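Local atomic coordinates of omega-class glutathione S-transferase (Bombyx mori, PDB entry 3WD6), a protein that binds glutathione and, like other omega-class glutathione transferases, probably catalyses glutathione transfer and glutathione-dependent reduction of dehydroascorbate. Residues I182-F186 and L208-I212. Sequence-based numbering, arbitrary orientation.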
loop_
_atom_site.group_PDB
_atom_site.type_symbol
_atom_site.label_atom_id
_atom_site.label_comp_id
_atom_site.label_asym_id
_atom_site.label_seq_id
_atom_site.Cartn_x
_atom_site.Cartn_y
_atom_site.Cartn_z
ATOM N N ILE A 182 5.678 -1.579 3.317
ATOM C CA ILE A 182 4.874 -1.702 4.521
ATOM C C ILE A 182 4.078 -0.419 4.771
ATOM O O ILE A 182 3.093 -0.416 5.526
ATOM C CB ILE A 182 5.730 -2.084 5.768
ATOM C CG1 ILE A 182 6.576 -0.909 6.263
ATOM C CG2 ILE A 182 6.623 -3.292 5.457
ATOM C CD1 ILE A 182 7.578 -1.300 7.384
ATOM N N TRP A 183 4.491 0.670 4.123
ATOM C CA TRP A 183 3.898 1.975 4.409
ATOM C C TRP A 183 2.346 2.022 4.420
ATOM O O TRP A 183 1.747 2.670 5.280
ATOM C CB TRP A 183 4.434 3.064 3.458
ATOM C CG TRP A 183 3.607 4.292 3.626
ATOM C CD1 TRP A 183 2.684 4.803 2.750
ATOM C CD2 TRP A 183 3.554 5.111 4.791
ATOM N NE1 TRP A 183 2.084 5.923 3.291
ATOM C CE2 TRP A 183 2.594 6.126 4.549
ATOM C CE3 TRP A 183 4.238 5.102 6.011
ATOM C CZ2 TRP A 183 2.300 7.121 5.490
ATOM C CZ3 TRP A 183 3.945 6.093 6.947
ATOM C CH2 TRP A 183 2.978 7.087 6.680
ATOM N N PRO A 184 1.692 1.361 3.454
ATOM C CA PRO A 184 0.233 1.554 3.385
ATOM C C PRO A 184 -0.487 1.215 4.696
ATOM O O PRO A 184 -1.541 1.800 5.033
ATOM C CB PRO A 184 -0.199 0.568 2.287
ATOM C CG PRO A 184 1.030 0.435 1.409
ATOM C CD PRO A 184 2.197 0.485 2.372
ATOM N N TRP A 185 0.057 0.248 5.428
ATOM C CA TRP A 185 -0.607 -0.141 6.664
ATOM C C TRP A 185 -0.360 0.879 7.750
ATOM O O TRP A 185 -1.266 1.179 8.525
ATOM C CB TRP A 185 -0.295 -1.580 7.055
ATOM C CG TRP A 185 -0.980 -2.448 6.070
ATOM C CD1 TRP A 185 -2.279 -2.891 6.127
ATOM C CD2 TRP A 185 -0.459 -2.891 4.801
ATOM N NE1 TRP A 185 -2.576 -3.616 4.995
ATOM C CE2 TRP A 185 -1.484 -3.635 4.167
ATOM C CE3 TRP A 185 0.776 -2.752 4.155
ATOM C CZ2 TRP A 185 -1.314 -4.232 2.917
ATOM C CZ3 TRP A 185 0.949 -3.352 2.911
ATOM C CH2 TRP A 185 -0.093 -4.085 2.305
ATOM N N PHE A 186 0.838 1.459 7.773
ATOM C CA PHE A 186 1.064 2.590 8.659
ATOM C C PHE A 186 0.156 3.786 8.322
ATOM O O PHE A 186 -0.313 4.491 9.241
ATOM C CB PHE A 186 2.537 2.985 8.677
ATOM C CG PHE A 186 3.412 1.971 9.361
ATOM C CD1 PHE A 186 2.964 1.303 10.513
ATOM C CD2 PHE A 186 4.669 1.660 8.849
ATOM C CE1 PHE A 186 3.767 0.345 11.149
ATOM C CE2 PHE A 186 5.485 0.717 9.483
ATOM C CZ PHE A 186 5.030 0.057 10.633
ATOM N N LEU A 208 8.937 4.559 16.354
ATOM C CA LEU A 208 8.054 4.209 15.241
ATOM C C LEU A 208 7.107 5.378 14.884
ATOM O O LEU A 208 6.870 5.686 13.703
ATOM C CB LEU A 208 7.267 2.948 15.583
ATOM C CG LEU A 208 6.620 2.183 14.433
ATOM C CD1 LEU A 208 7.619 1.980 13.307
ATOM C CD2 LEU A 208 6.097 0.829 14.934
ATOM N N LEU A 209 6.577 6.036 15.908
ATOM C CA LEU A 209 5.717 7.187 15.682
ATOM C C LEU A 209 6.474 8.321 14.996
ATOM O O LEU A 209 5.919 9.020 14.147
ATOM C CB LEU A 209 5.095 7.643 16.994
ATOM C CG LEU A 209 4.018 6.670 17.486
ATOM C CD1 LEU A 209 3.730 6.836 18.980
ATOM C CD2 LEU A 209 2.753 6.865 16.663
ATOM N N GLU A 210 7.746 8.490 15.347
ATOM C CA GLU A 210 8.597 9.482 14.692
ATOM C C GLU A 210 8.839 9.135 13.211
ATOM O O GLU A 210 8.746 9.991 12.320
ATOM C CB GLU A 210 9.929 9.583 15.433
ATOM C CG GLU A 210 10.909 10.616 14.877
ATOM C CD GLU A 210 12.277 10.507 15.565
ATOM O OE1 GLU A 210 13.223 11.238 15.149
ATOM O OE2 GLU A 210 12.407 9.685 16.524
ATOM N N TYR A 211 9.141 7.861 12.965
ATOM C CA TYR A 211 9.350 7.346 11.617
ATOM C C TYR A 211 8.092 7.562 10.764
ATOM O O TYR A 211 8.180 7.969 9.615
ATOM C CB TYR A 211 9.740 5.867 11.716
ATOM C CG TYR A 211 9.597 5.035 10.463
ATOM C CD1 TYR A 211 10.572 5.068 9.462
ATOM C CD2 TYR A 211 8.514 4.172 10.302
ATOM C CE1 TYR A 211 10.459 4.280 8.318
ATOM C CE2 TYR A 211 8.388 3.381 9.150
ATOM C CZ TYR A 211 9.366 3.439 8.171
ATOM O OH TYR A 211 9.241 2.662 7.045
ATOM N N ILE A 212 6.918 7.320 11.334
ATOM C CA ILE A 212 5.694 7.544 10.589
ATOM C C ILE A 212 5.560 9.015 10.178
ATOM O O ILE A 212 5.254 9.304 9.005
ATOM C CB ILE A 212 4.455 7.003 11.324
ATOM C CG1 ILE A 212 4.502 5.471 11.288
ATOM C CG2 ILE A 212 3.152 7.511 10.681
ATOM C CD1 ILE A 212 3.659 4.796 12.353
#
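Phe186 meets Leu208, Tyr211 and Ile212 inside the all-helical C-terminal domain of the glutathione transferase fold, where segments 182-186 and 208-212, on helices 177-189 and 206-216, cross at -102°. The local axes come no closer than 12.0 Å, a spacing bridged mainly by side chains; no hydrogen bond joins the two segments. Phe186 CB lies 4.1 Å from Ile212 CG1, and Phe186 CG packs on both CG1 and CD1 of Ile212. On the ring, Phe186 CD1 comes to 4.0 Å from Ile212 CD1. Along the other branch, CD2 and then CE2 of Phe186 reach the rim of the tyrosine ring, CE2 near its plane and 4.0 Å from Tyr211 CE2. At the far end, Phe186 CZ meets Leu208 CD1 at 4.2 Å. With CG anti to the carbonyl carbon (chi1 -70°), the ring is directed into this group, and Leu155 of helix 145-165 also touches it. Replacing the phenyl ring by an alanine is likely to open a gap between the two helices and to leave Leu208 CD1, Tyr211 CE2 and Ile212 CD1 without the ring they share. A hydrogen bond from Tyr211 OH to Asp179 OD1 helps fix the ring edge that Phe186 meets. The Trp183 indole hydrogen-bonds through NE1 to Glu187 OE2, while its benzo end turns to Ile212, whose O approaches obliquely, Trp183 CH2 lying 4.0 Å from Ile212 CG2.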